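Local coordinates for fiber protein (Duck adenovirus 1, PDB 6ITX) that forms the attachment fibre of the virion, whose trimeric C-terminal head domain probably binds a host-cell receptor during entry, at residues T138-A143 and F289-I294; N206-A211 and T221-Y226; G238-G243 and T270-G275. One frame throughout, in Å; residues are numbered along the deposited sequence.

Contact 1: T138-A143 and F289-I294; sequences TIQIKA and FLTPPI
An antiparallel pairing of strand 134-144 with strand 288-299 joins 138-143 to 289-294 in two separate paired stretches with the Pro292-Pro293 region between them. At one end Ala143 N donates to Phe289 O (2.9 Å) and Phe289 N to Ala143 O; at the other Ile294 N reaches Ile139 O (2.7 Å) and Ile139 N returns the bond to Ile294 O. Between them the register slips by one residue. There the hydroxyl of Thr291, placed between its backbone N and carbonyl carbon (chi1 85°), accepts the N-H of Ile141 at 3.1 Å from N to OG1, in a nearly straight bond (168°), and itself donates to Pro292 O. Gln140, extended with CG opposite the backbone N, brings NE2 to Thr291 O (3.1 Å), which lies in the plane of the amide. NE2 also donates to Ser202 O of a neighbouring subunit. On the side of Phe289, Ala143 CB sits over one ring face in a CH-pi contact, 3.7 Å from the ring centroid, while Ile141 CG2 approaches the ring obliquely. The threonine hydroxyl thus stands in for a backbone acceptor beside the prolines, and two carbonyls, one on each subunit, restrict rotation of the Gln140 amide.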
ATOM      1  N   THR A 138      -0.925  -0.855 -10.969  1.00 34.21           N
ATOM      2  CA  THR A 138      -2.338  -0.967 -10.643  1.00 34.38           C
ATOM      3  C   THR A 138      -2.955  -2.040 -11.528  1.00 37.10           C
ATOM      4  O   THR A 138      -2.518  -2.255 -12.662  1.00 40.65           O
ATOM      5  CB  THR A 138      -3.106   0.364 -10.823  1.00 33.07           C
ATOM      6  OG1 THR A 138      -3.100   0.748 -12.202  1.00 36.39           O
ATOM      7  CG2 THR A 138      -2.484   1.474 -10.007  1.00 35.47           C
ATOM      8  N   ILE A 139      -3.967  -2.725 -11.002  1.00 33.76           N
ATOM      9  CA  ILE A 139      -4.773  -3.646 -11.791  1.00 33.42           C
ATOM     10  C   ILE A 139      -6.239  -3.240 -11.660  1.00 30.13           C
ATOM     11  O   ILE A 139      -6.694  -2.843 -10.578  1.00 28.69           O
ATOM     12  CB  ILE A 139      -4.547  -5.110 -11.369  1.00 28.73           C
ATOM     13  CG1 ILE A 139      -5.394  -6.053 -12.225  1.00 33.34           C
ATOM     14  CG2 ILE A 139      -4.831  -5.294  -9.903  1.00 27.34           C
ATOM     15  CD1 ILE A 139      -4.806  -7.455 -12.357  1.00 34.32           C
ATOM     16  N   GLN A 140      -6.963  -3.302 -12.776  1.00 27.26           N
ATOM     17  CA  GLN A 140      -8.374  -2.935 -12.823  1.00 29.54           C
ATOM     18  C   GLN A 140      -9.099  -4.009 -13.611  1.00 31.35           C
ATOM     19  O   GLN A 140      -8.710  -4.304 -14.745  1.00 30.01           O
ATOM     20  CB  GLN A 140      -8.574  -1.561 -13.475  1.00 27.98           C
ATOM     21  CG  GLN A 140     -10.021  -1.131 -13.556  1.00 30.58           C
ATOM     22  CD  GLN A 140     -10.199   0.334 -13.934  1.00 28.92           C
ATOM     23  OE1 GLN A 140      -9.497   0.866 -14.785  1.00 36.56           O
ATOM     24  NE2 GLN A 140     -11.152   0.981 -13.300  1.00 26.92           N
ATOM     25  N   ILE A 141     -10.141  -4.595 -13.006  1.00 28.44           N
ATOM     26  CA  ILE A 141     -10.869  -5.725 -13.577  1.00 28.03           C
ATOM     27  C   ILE A 141     -12.340  -5.362 -13.703  1.00 34.28           C
ATOM     28  O   ILE A 141     -12.921  -4.785 -12.776  1.00 35.45           O
ATOM     29  CB  ILE A 141     -10.704  -6.997 -12.718  1.00 32.65           C
ATOM     30  CG1 ILE A 141      -9.227  -7.372 -12.631  1.00 27.59           C
ATOM     31  CG2 ILE A 141     -11.545  -8.177 -13.286  1.00 31.65           C
ATOM     32  CD1 ILE A 141      -8.671  -7.734 -13.983  1.00 32.35           C
ATOM     33  N   LYS A 142     -12.945  -5.703 -14.846  1.00 34.95           N
ATOM     34  CA  LYS A 142     -14.380  -5.542 -15.057  1.00 34.59           C
ATOM     35  C   LYS A 142     -14.979  -6.879 -15.458  1.00 35.37           C
ATOM     36  O   LYS A 142     -14.425  -7.569 -16.318  1.00 35.78           O
ATOM     37  CB  LYS A 142     -14.673  -4.510 -16.137  1.00 36.32           C
ATOM     38  CG  LYS A 142     -16.145  -4.236 -16.297  1.00 39.10           C
ATOM     39  CD  LYS A 142     -16.353  -3.041 -17.192  1.00 40.50           C
ATOM     40  CE  LYS A 142     -17.766  -2.988 -17.743  1.00 40.68           C
ATOM     41  NZ  LYS A 142     -17.857  -1.800 -18.663  1.00 46.74           N
ATOM     42  N   ALA A 143     -16.115  -7.234 -14.862  1.00 30.51           N
ATOM     43  CA  ALA A 143     -16.717  -8.529 -15.140  1.00 30.19           C
ATOM     44  C   ALA A 143     -18.236  -8.426 -15.282  1.00 34.73           C
ATOM     45  O   ALA A 143     -18.880  -7.506 -14.766  1.00 34.51           O
ATOM     46  CB  ALA A 143     -16.362  -9.535 -14.047  1.00 32.68           C
ATOM     47  N   PHE A 289     -19.549  -5.968 -12.287  1.00 36.65           N
ATOM     48  CA  PHE A 289     -18.747  -5.307 -11.275  1.00 31.82           C
ATOM     49  C   PHE A 289     -17.493  -4.761 -11.947  1.00 32.60           C
ATOM     50  O   PHE A 289     -17.085  -5.213 -13.030  1.00 28.02           O
ATOM     51  CB  PHE A 289     -18.427  -6.230 -10.069  1.00 30.63           C
ATOM     52  CG  PHE A 289     -17.406  -7.344 -10.338  1.00 30.57           C
ATOM     53  CD1 PHE A 289     -16.040  -7.073 -10.460  1.00 30.54           C
ATOM     54  CD2 PHE A 289     -17.810  -8.669 -10.364  1.00 26.04           C
ATOM     55  CE1 PHE A 289     -15.119  -8.104 -10.662  1.00 31.86           C
ATOM     56  CE2 PHE A 289     -16.897  -9.700 -10.560  1.00 26.52           C
ATOM     57  CZ  PHE A 289     -15.554  -9.425 -10.708  1.00 27.54           C
ATOM     58  N   LEU A 290     -16.916  -3.741 -11.309  1.00 31.63           N
ATOM     59  CA  LEU A 290     -15.782  -3.014 -11.875  1.00 28.15           C
ATOM     60  C   LEU A 290     -14.952  -2.484 -10.714  1.00 30.89           C
ATOM     61  O   LEU A 290     -15.393  -1.595  -9.974  1.00 33.43           O
ATOM     62  CB  LEU A 290     -16.256  -1.887 -12.794  1.00 29.40           C
ATOM     63  CG  LEU A 290     -15.235  -0.815 -13.198  1.00 28.85           C
ATOM     64  CD1 LEU A 290     -14.289  -1.342 -14.255  1.00 33.46           C
ATOM     65  CD2 LEU A 290     -15.929   0.433 -13.675  1.00 24.27           C
ATOM     66  N   THR A 291     -13.775  -3.062 -10.528  1.00 29.44           N
ATOM     67  CA  THR A 291     -12.863  -2.568  -9.512  1.00 30.79           C
ATOM     68  C   THR A 291     -12.292  -1.213  -9.946  1.00 32.70           C
ATOM     69  O   THR A 291     -12.160  -0.937 -11.146  1.00 28.17           O
ATOM     70  CB  THR A 291     -11.715  -3.562  -9.288  1.00 26.39           C
ATOM     71  OG1 THR A 291     -10.666  -3.334 -10.254  1.00 26.89           O
ATOM     72  CG2 THR A 291     -12.216  -4.999  -9.416  1.00 26.24           C
ATOM     73  N   PRO A 292     -11.917  -0.362  -8.997  1.00 31.23           N
ATOM     74  CA  PRO A 292     -11.065   0.753  -9.342  1.00 29.09           C
ATOM     75  C   PRO A 292      -9.735   0.191  -9.795  1.00 32.68           C
ATOM     76  O   PRO A 292      -9.561  -1.038  -9.827  1.00 28.87           O
ATOM     77  CB  PRO A 292     -10.932   1.526  -8.019  1.00 28.29           C
ATOM     78  CG  PRO A 292     -10.961   0.450  -6.987  1.00 28.97           C
ATOM     79  CD  PRO A 292     -11.958  -0.581  -7.535  1.00 33.43           C
ATOM     80  N   PRO A 293      -8.781   1.031 -10.174  1.00 32.61           N
ATOM     81  CA  PRO A 293      -7.403   0.541 -10.259  1.00 30.35           C
ATOM     82  C   PRO A 293      -6.922   0.247  -8.848  1.00 31.17           C
ATOM     83  O   PRO A 293      -7.021   1.105  -7.966  1.00 29.74           O
ATOM     84  CB  PRO A 293      -6.636   1.709 -10.899  1.00 31.74           C
ATOM     85  CG  PRO A 293      -7.681   2.663 -11.393  1.00 32.62           C
ATOM     86  CD  PRO A 293      -8.904   2.443 -10.566  1.00 29.39           C
ATOM     87  N   ILE A 294      -6.437  -0.973  -8.625  1.00 25.97           N
ATOM     88  CA  ILE A 294      -5.942  -1.381  -7.315  1.00 27.91           C
ATOM     89  C   ILE A 294      -4.414  -1.285  -7.339  1.00 30.18           C
ATOM     90  O   ILE A 294      -3.773  -2.032  -8.095  1.00 33.37           O
ATOM     91  CB  ILE A 294      -6.402  -2.798  -6.948  1.00 32.74           C
ATOM     92  CG1 ILE A 294      -7.929  -2.921  -7.073  1.00 29.07           C
ATOM     93  CG2 ILE A 294      -5.885  -3.191  -5.546  1.00 24.85           C
ATOM     94  CD1 ILE A 294      -8.434  -4.354  -7.168  1.00 25.47           C
TER

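Contact 2: N206-A211 and T221-Y226; sequences NRVNLA and TELPGY
The flat amide of Asn206 has Pro224 O close to its own plane: ND2 donates to that oxygen at 3.2 Å, with an angle of 156° at the hydrogen and the nitrogen tilted 23° from the carbonyl plane. The Pro224 ring lies against the 206-208 backbone, its CG over a face of the Arg207-Val208 peptide, 3.4 Å from Arg207 C, and its CD 3.7 Å from Val208 CB. Beside it Val208 turns CG1 onto Leu223 CD2 (3.9 Å); with chi1 at 56° that methyl stands between the backbone N and carbonyl carbon, on the side of the leucine. Leu223 also packs on Cys249 and Tyr264, which continues the apolar patch into the sheet. A water donates to Asn206 O and, weakly, to Gly225 O, bridging the two backbones. Asn206 ND2 makes a further, weak hydrogen bond to Leu290 O of a neighbouring subunit, and Tyr226 continues the sheet antiparallel to a strand of that chain. Pro224 is the centre of an inverse gamma turn, in which Gly225 N turns back weakly to Leu223 O (2.8 Å). The turn presents its central carbonyl to Asn206 just before strand 226-235 begins, at the interface of the trimeric head.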
ATOM      1  N   ASN A 206       8.846 -18.024  -2.250  1.00 35.64           N
ATOM      2  CA  ASN A 206       7.536 -17.383  -2.085  1.00 31.71           C
ATOM      3  C   ASN A 206       6.832 -17.284  -3.430  1.00 34.43           C
ATOM      4  O   ASN A 206       6.380 -16.214  -3.841  1.00 39.22           O
ATOM      5  CB  ASN A 206       7.623 -15.969  -1.510  1.00 31.43           C
ATOM      6  CG  ASN A 206       8.385 -15.899  -0.208  1.00 31.38           C
ATOM      7  OD1 ASN A 206       9.561 -15.556  -0.198  1.00 34.59           O
ATOM      8  ND2 ASN A 206       7.708 -16.179   0.903  1.00 30.25           N
ATOM      9  N   ARG A 207       6.764 -18.387  -4.161  1.00 32.28           N
ATOM     10  CA  ARG A 207       6.073 -18.395  -5.439  1.00 33.14           C
ATOM     11  C   ARG A 207       5.356 -19.722  -5.586  1.00 32.94           C
ATOM     12  O   ARG A 207       5.896 -20.767  -5.221  1.00 36.06           O
ATOM     13  CB  ARG A 207       7.044 -18.189  -6.610  1.00 37.84           C
ATOM     14  CG  ARG A 207       8.199 -19.170  -6.559  1.00 36.56           C
ATOM     15  CD  ARG A 207       9.087 -19.158  -7.778  1.00 39.82           C
ATOM     16  NE  ARG A 207      10.204 -20.070  -7.548  1.00 41.77           N
ATOM     17  CZ  ARG A 207      11.156 -20.366  -8.425  1.00 43.75           C
ATOM     18  NH1 ARG A 207      12.106 -21.219  -8.064  1.00 51.35           N
ATOM     19  NH2 ARG A 207      11.169 -19.827  -9.648  1.00 38.84           N
ATOM     20  N   VAL A 208       4.162 -19.681  -6.125  1.00 33.50           N
ATOM     21  CA  VAL A 208       3.352 -20.881  -6.262  1.00 34.91           C
ATOM     22  C   VAL A 208       3.546 -21.462  -7.664  1.00 42.54           C
ATOM     23  O   VAL A 208       3.675 -20.728  -8.652  1.00 36.92           O
ATOM     24  CB  VAL A 208       1.879 -20.553  -5.972  1.00 34.36           C
ATOM     25  CG1 VAL A 208       1.388 -19.434  -6.889  1.00 38.11           C
ATOM     26  CG2 VAL A 208       1.012 -21.785  -6.069  1.00 38.24           C
ATOM     27  N   ASN A 209       3.627 -22.791  -7.739  1.00 49.60           N
ATOM     28  CA  ASN A 209       3.574 -23.515  -9.003  1.00 47.08           C
ATOM     29  C   ASN A 209       2.112 -23.670  -9.413  1.00 44.81           C
ATOM     30  O   ASN A 209       1.284 -24.091  -8.598  1.00 48.28           O
ATOM     31  CB  ASN A 209       4.235 -24.886  -8.831  1.00 45.96           C
ATOM     32  CG  ASN A 209       4.790 -25.450 -10.129  1.00 60.53           C
ATOM     33  OD1 ASN A 209       4.787 -24.785 -11.168  1.00 57.21           O
ATOM     34  ND2 ASN A 209       5.297 -26.682 -10.068  1.00 71.10           N
ATOM     35  N   LEU A 210       1.783 -23.329 -10.656  1.00 42.36           N
ATOM     36  CA  LEU A 210       0.402 -23.395 -11.136  1.00 44.39           C
ATOM     37  C   LEU A 210       0.227 -24.487 -12.182  1.00 45.84           C
ATOM     38  O   LEU A 210       1.106 -24.718 -13.019  1.00 49.38           O
ATOM     39  CB  LEU A 210      -0.055 -22.068 -11.747  1.00 40.03           C
ATOM     40  CG  LEU A 210      -0.019 -20.816 -10.879  1.00 43.71           C
ATOM     41  CD1 LEU A 210      -0.584 -19.661 -11.685  1.00 40.73           C
ATOM     42  CD2 LEU A 210      -0.775 -20.993  -9.546  1.00 38.19           C
ATOM     43  N   ALA A 211      -0.935 -25.128 -12.154  1.00 50.59           N
ATOM     44  CA  ALA A 211      -1.294 -26.057 -13.212  1.00 52.64           C
ATOM     45  C   ALA A 211      -1.487 -25.303 -14.529  1.00 50.84           C
ATOM     46  O   ALA A 211      -1.817 -24.111 -14.553  1.00 46.90           O
ATOM     47  CB  ALA A 211      -2.561 -26.832 -12.830  1.00 43.61           C
ATOM     48  N   THR A 221      -5.104 -18.931   0.935  1.00 37.68           N
ATOM     49  CA  THR A 221      -4.523 -19.694   2.032  1.00 35.12           C
ATOM     50  C   THR A 221      -3.572 -20.777   1.564  1.00 37.63           C
ATOM     51  O   THR A 221      -2.984 -21.467   2.408  1.00 43.59           O
ATOM     52  CB  THR A 221      -5.593 -20.359   2.896  1.00 34.90           C
ATOM     53  OG1 THR A 221      -6.582 -20.963   2.058  1.00 37.49           O
ATOM     54  CG2 THR A 221      -6.236 -19.354   3.826  1.00 35.05           C
ATOM     55  N   GLU A 222      -3.424 -20.963   0.258  1.00 40.31           N
ATOM     56  CA  GLU A 222      -2.532 -21.971  -0.297  1.00 37.04           C
ATOM     57  C   GLU A 222      -1.305 -21.341  -0.925  1.00 41.69           C
ATOM     58  O   GLU A 222      -0.411 -22.061  -1.389  1.00 43.96           O
ATOM     59  CB  GLU A 222      -3.278 -22.817  -1.334  1.00 37.14           C
ATOM     60  CG  GLU A 222      -4.728 -23.035  -0.976  1.00 42.77           C
ATOM     61  CD  GLU A 222      -5.304 -24.290  -1.587  1.00 47.76           C
ATOM     62  OE1 GLU A 222      -6.023 -24.175  -2.608  1.00 48.89           O
ATOM     63  OE2 GLU A 222      -5.031 -25.383  -1.040  1.00 48.82           O
ATOM     64  N   LEU A 223      -1.240 -20.018  -0.953  1.00 40.13           N
ATOM     65  CA  LEU A 223      -0.079 -19.353  -1.514  1.00 40.84           C
ATOM     66  C   LEU A 223       1.103 -19.440  -0.547  1.00 39.06           C
ATOM     67  O   LEU A 223       0.921 -19.388   0.676  1.00 41.71           O
ATOM     68  CB  LEU A 223      -0.422 -17.893  -1.822  1.00 39.80           C
ATOM     69  CG  LEU A 223      -1.583 -17.782  -2.816  1.00 38.71           C
ATOM     70  CD1 LEU A 223      -1.943 -16.343  -3.066  1.00 35.51           C
ATOM     71  CD2 LEU A 223      -1.222 -18.469  -4.127  1.00 35.06           C
ATOM     72  N   PRO A 224       2.313 -19.586  -1.051  1.00 36.95           N
ATOM     73  CA  PRO A 224       3.499 -19.513  -0.175  1.00 37.35           C
ATOM     74  C   PRO A 224       3.838 -18.077   0.210  1.00 30.87           C
ATOM     75  O   PRO A 224       4.939 -17.589  -0.011  1.00 36.07           O
ATOM     76  CB  PRO A 224       4.588 -20.151  -1.043  1.00 28.24           C
ATOM     77  CG  PRO A 224       4.164 -19.811  -2.434  1.00 32.60           C
ATOM     78  CD  PRO A 224       2.664 -19.828  -2.458  1.00 32.08           C
ATOM     79  N   GLY A 225       2.881 -17.387   0.790  1.00 28.68           N
ATOM     80  CA  GLY A 225       3.151 -16.000   1.097  1.00 33.88           C
ATOM     81  C   GLY A 225       2.418 -15.103   0.118  1.00 33.20           C
ATOM     82  O   GLY A 225       2.231 -15.448  -1.056  1.00 32.14           O
ATOM     83  N   TYR A 226       1.983 -13.947   0.609  1.00 29.34           N
ATOM     84  CA  TYR A 226       1.317 -12.965  -0.229  1.00 29.83           C
ATOM     85  C   TYR A 226       1.338 -11.633   0.492  1.00 29.44           C
ATOM     86  O   TYR A 226       1.545 -11.559   1.706  1.00 30.70           O
ATOM     87  CB  TYR A 226      -0.128 -13.358  -0.571  1.00 28.49           C
ATOM     88  CG  TYR A 226      -1.059 -13.512   0.616  1.00 31.93           C
ATOM     89  CD1 TYR A 226      -1.399 -12.416   1.420  1.00 34.13           C
ATOM     90  CD2 TYR A 226      -1.624 -14.752   0.931  1.00 31.56           C
ATOM     91  CE1 TYR A 226      -2.244 -12.556   2.519  1.00 34.11           C
ATOM     92  CE2 TYR A 226      -2.476 -14.902   2.021  1.00 30.59           C
ATOM     93  CZ  TYR A 226      -2.785 -13.800   2.801  1.00 35.90           C
ATOM     94  OH  TYR A 226      -3.619 -13.939   3.878  1.00 38.23           O
TER
HETATM   95  O   HOH W   1       4.746 -14.049  -2.266  1.00 33.62           O

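Contact 3: G238-G243 and T270-G275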
ATOM      1  N   GLY A 238     -28.110  -3.735  -7.538  1.00 27.30           N
ATOM      2  CA  GLY A 238     -28.258  -4.490  -6.302  1.00 25.92           C
ATOM      3  C   GLY A 238     -27.087  -5.348  -5.837  1.00 30.91           C
ATOM      4  O   GLY A 238     -27.323  -6.260  -5.042  1.00 32.00           O
ATOM      5  N   MET A 239     -25.843  -5.120  -6.279  1.00 27.33           N
ATOM      6  CA  MET A 239     -24.765  -6.039  -5.893  1.00 31.06           C
ATOM      7  C   MET A 239     -24.435  -5.953  -4.392  1.00 32.43           C
ATOM      8  O   MET A 239     -24.130  -6.975  -3.764  1.00 29.49           O
ATOM      9  CB  MET A 239     -23.514  -5.784  -6.744  1.00 26.98           C
ATOM     10  CG  MET A 239     -23.656  -6.239  -8.209  1.00 35.18           C
ATOM     11  SD  MET A 239     -24.205  -7.977  -8.379  1.00 37.69           S
ATOM     12  CE  MET A 239     -22.734  -8.828  -7.801  1.00 36.04           C
ATOM     13  N   ASN A 240     -24.495  -4.744  -3.802  1.00 31.05           N
ATOM     14  CA  ASN A 240     -24.299  -4.501  -2.363  1.00 25.38           C
ATOM     15  C   ASN A 240     -22.932  -4.973  -1.888  1.00 32.97           C
ATOM     16  O   ASN A 240     -22.816  -5.713  -0.903  1.00 34.78           O
ATOM     17  CB  ASN A 240     -25.399  -5.145  -1.512  1.00 28.68           C
ATOM     18  CG  ASN A 240     -26.811  -4.616  -1.845  1.00 34.49           C
ATOM     19  OD1 ASN A 240     -27.785  -5.361  -1.774  1.00 40.22           O
ATOM     20  ND2 ASN A 240     -26.917  -3.350  -2.215  1.00 39.07           N
ATOM     21  N   PHE A 241     -21.884  -4.538  -2.587  1.00 31.17           N
ATOM     22  CA  PHE A 241     -20.536  -4.932  -2.195  1.00 31.83           C
ATOM     23  C   PHE A 241     -20.160  -4.339  -0.841  1.00 32.76           C
ATOM     24  O   PHE A 241     -20.523  -3.206  -0.510  1.00 32.45           O
ATOM     25  CB  PHE A 241     -19.513  -4.495  -3.236  1.00 27.83           C
ATOM     26  CG  PHE A 241     -19.681  -5.165  -4.550  1.00 32.45           C
ATOM     27  CD1 PHE A 241     -19.547  -6.544  -4.662  1.00 33.60           C
ATOM     28  CD2 PHE A 241     -19.980  -4.425  -5.691  1.00 34.49           C
ATOM     29  CE1 PHE A 241     -19.707  -7.187  -5.901  1.00 29.77           C
ATOM     30  CE2 PHE A 241     -20.140  -5.066  -6.922  1.00 36.31           C
ATOM     31  CZ  PHE A 241     -20.008  -6.454  -7.018  1.00 27.41           C
ATOM     32  N   THR A 242     -19.403  -5.113  -0.063  1.00 35.39           N
ATOM     33  CA  THR A 242     -18.942  -4.679   1.244  1.00 33.14           C
ATOM     34  C   THR A 242     -17.436  -4.598   1.362  1.00 32.58           C
ATOM     35  O   THR A 242     -16.951  -3.978   2.312  1.00 37.49           O
ATOM     36  CB  THR A 242     -19.466  -5.608   2.344  1.00 28.51           C
ATOM     37  OG1 THR A 242     -19.145  -6.963   1.996  1.00 32.25           O
ATOM     38  CG2 THR A 242     -20.971  -5.446   2.507  1.00 23.41           C
ATOM     39  N   GLY A 243     -16.686  -5.175   0.436  1.00 32.61           N
ATOM     40  CA  GLY A 243     -15.242  -5.075   0.499  1.00 33.43           C
ATOM     41  C   GLY A 243     -14.572  -5.998  -0.498  1.00 34.84           C
ATOM     42  O   GLY A 243     -15.212  -6.778  -1.208  1.00 33.11           O
ATOM     43  N   THR A 270     -16.699  -9.315  -1.488  1.00 24.62           N
ATOM     44  CA  THR A 270     -17.809  -9.725  -0.633  1.00 29.44           C
ATOM     45  C   THR A 270     -19.029  -8.816  -0.789  1.00 33.03           C
ATOM     46  O   THR A 270     -18.933  -7.658  -1.201  1.00 33.52           O
ATOM     47  CB  THR A 270     -17.395  -9.757   0.839  1.00 30.28           C
ATOM     48  OG1 THR A 270     -16.884  -8.468   1.223  1.00 30.77           O
ATOM     49  CG2 THR A 270     -16.353 -10.836   1.069  1.00 21.64           C
ATOM     50  N   GLN A 271     -20.186  -9.365  -0.440  1.00 33.67           N
ATOM     51  CA  GLN A 271     -21.467  -8.688  -0.546  1.00 31.45           C
ATOM     52  C   GLN A 271     -22.240  -8.875   0.758  1.00 33.78           C
ATOM     53  O   GLN A 271     -22.086  -9.886   1.455  1.00 26.47           O
ATOM     54  CB  GLN A 271     -22.328  -9.246  -1.700  1.00 30.35           C
ATOM     55  CG  GLN A 271     -21.721  -9.281  -3.084  1.00 31.34           C
ATOM     56  CD  GLN A 271     -22.571 -10.128  -4.056  1.00 35.38           C
ATOM     57  OE1 GLN A 271     -22.357 -11.329  -4.200  1.00 36.22           O
ATOM     58  NE2 GLN A 271     -23.553  -9.503  -4.695  1.00 34.36           N
ATOM     59  N   SER A 272     -23.092  -7.901   1.070  1.00 36.07           N
ATOM     60  CA  SER A 272     -23.966  -8.037   2.223  1.00 30.91           C
ATOM     61  C   SER A 272     -25.079  -9.028   1.893  1.00 32.99           C
ATOM     62  O   SER A 272     -25.189  -9.528   0.770  1.00 36.72           O
ATOM     63  CB  SER A 272     -24.507  -6.675   2.632  1.00 28.13           C
ATOM     64  OG  SER A 272     -25.160  -6.061   1.540  1.00 36.01           O
ATOM     65  N   ALA A 273     -25.926  -9.317   2.884  1.00 31.40           N
ATOM     66  CA  ALA A 273     -26.841 -10.452   2.766  1.00 34.53           C
ATOM     67  C   ALA A 273     -27.834 -10.311   1.613  1.00 37.95           C
ATOM     68  O   ALA A 273     -28.301 -11.325   1.084  1.00 46.04           O
ATOM     69  CB  ALA A 273     -27.602 -10.654   4.074  1.00 31.73           C
ATOM     70  N   LEU A 274     -28.174  -9.090   1.199  1.00 35.64           N
ATOM     71  CA  LEU A 274     -29.220  -8.917   0.191  1.00 41.39           C
ATOM     72  C   LEU A 274     -28.691  -8.563  -1.204  1.00 39.57           C
ATOM     73  O   LEU A 274     -29.469  -8.114  -2.054  1.00 38.49           O
ATOM     74  CB  LEU A 274     -30.211  -7.844   0.650  1.00 44.55           C
ATOM     75  CG  LEU A 274     -31.033  -8.167   1.904  1.00 45.68           C
ATOM     76  CD1 LEU A 274     -32.034  -7.050   2.167  1.00 31.68           C
ATOM     77  CD2 LEU A 274     -31.719  -9.537   1.785  1.00 33.23           C
ATOM     78  N   GLY A 275     -27.400  -8.723  -1.461  1.00 33.08           N
ATOM     79  CA  GLY A 275     -26.903  -8.466  -2.791  1.00 35.56           C
ATOM     80  C   GLY A 275     -27.352  -9.536  -3.771  1.00 39.98           C
ATOM     81  O   GLY A 275     -27.679 -10.663  -3.397  1.00 38.20           O
TER
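Backbones 241-243 and 270-271 pair antiparallel through a beta bulge at Thr242, with Thr242 N to Thr270 O (2.8 Å) and Thr270 N to Gly243 O, and beyond them residues 272-275 fold into a type I turn, where Ser272 N still reaches Asn240 O (3.0 Å). Gln271 extends from this end of the strand toward Met239, and its NE2 meets a lone pair of Met239 O at 2.8 Å, in the carbonyl plane. Ser154 OG bonds to OE1 and Thr276 O accepts from NE2, so both ends of the amide are held and its rotation is fixed. Met239, bent at chi2 and chi3, packs its CE against the Gln271 amide. Thr242 OG1 and Thr270 OG1 share a hydrogen bond (2.8 Å), their side chains crossing at about a right angle. The Phe241 ring lies alongside Gln271, with Thr270 O at its edge and in its plane, and Met239 CB lies over one face, offset toward the rim. Strands 241-253 and 262-271 form one hairpin, and this is its open end. Phe241 packs on Cys232 and Pro233 of strand 226-235, the antiparallel partner on the other side of 241-253, while Met239 reaches Phe278 and Thr287.

How the contacts relate
From the N terminus, residues 138-143 of contact 1 come first and wait for their partner until 289-294, so contact 1 closes a loop of 145 residues near the C-terminal end. Contacts 2 and 3 both fall within that span, one after the other and without crossing: 206-211 and 221-226 close a loop of nine residues, then 238-243 and 270-275 close one of 26 around a hairpin. Contacts 1 and 3 meet directly, Phe289 CB lying 3.4 Å from Phe241 CZ. Contact 2 touches neither and lies across the chain's centre from contact 1, but its strand 208-210 runs beside 241-253, so all three tie into one sheet.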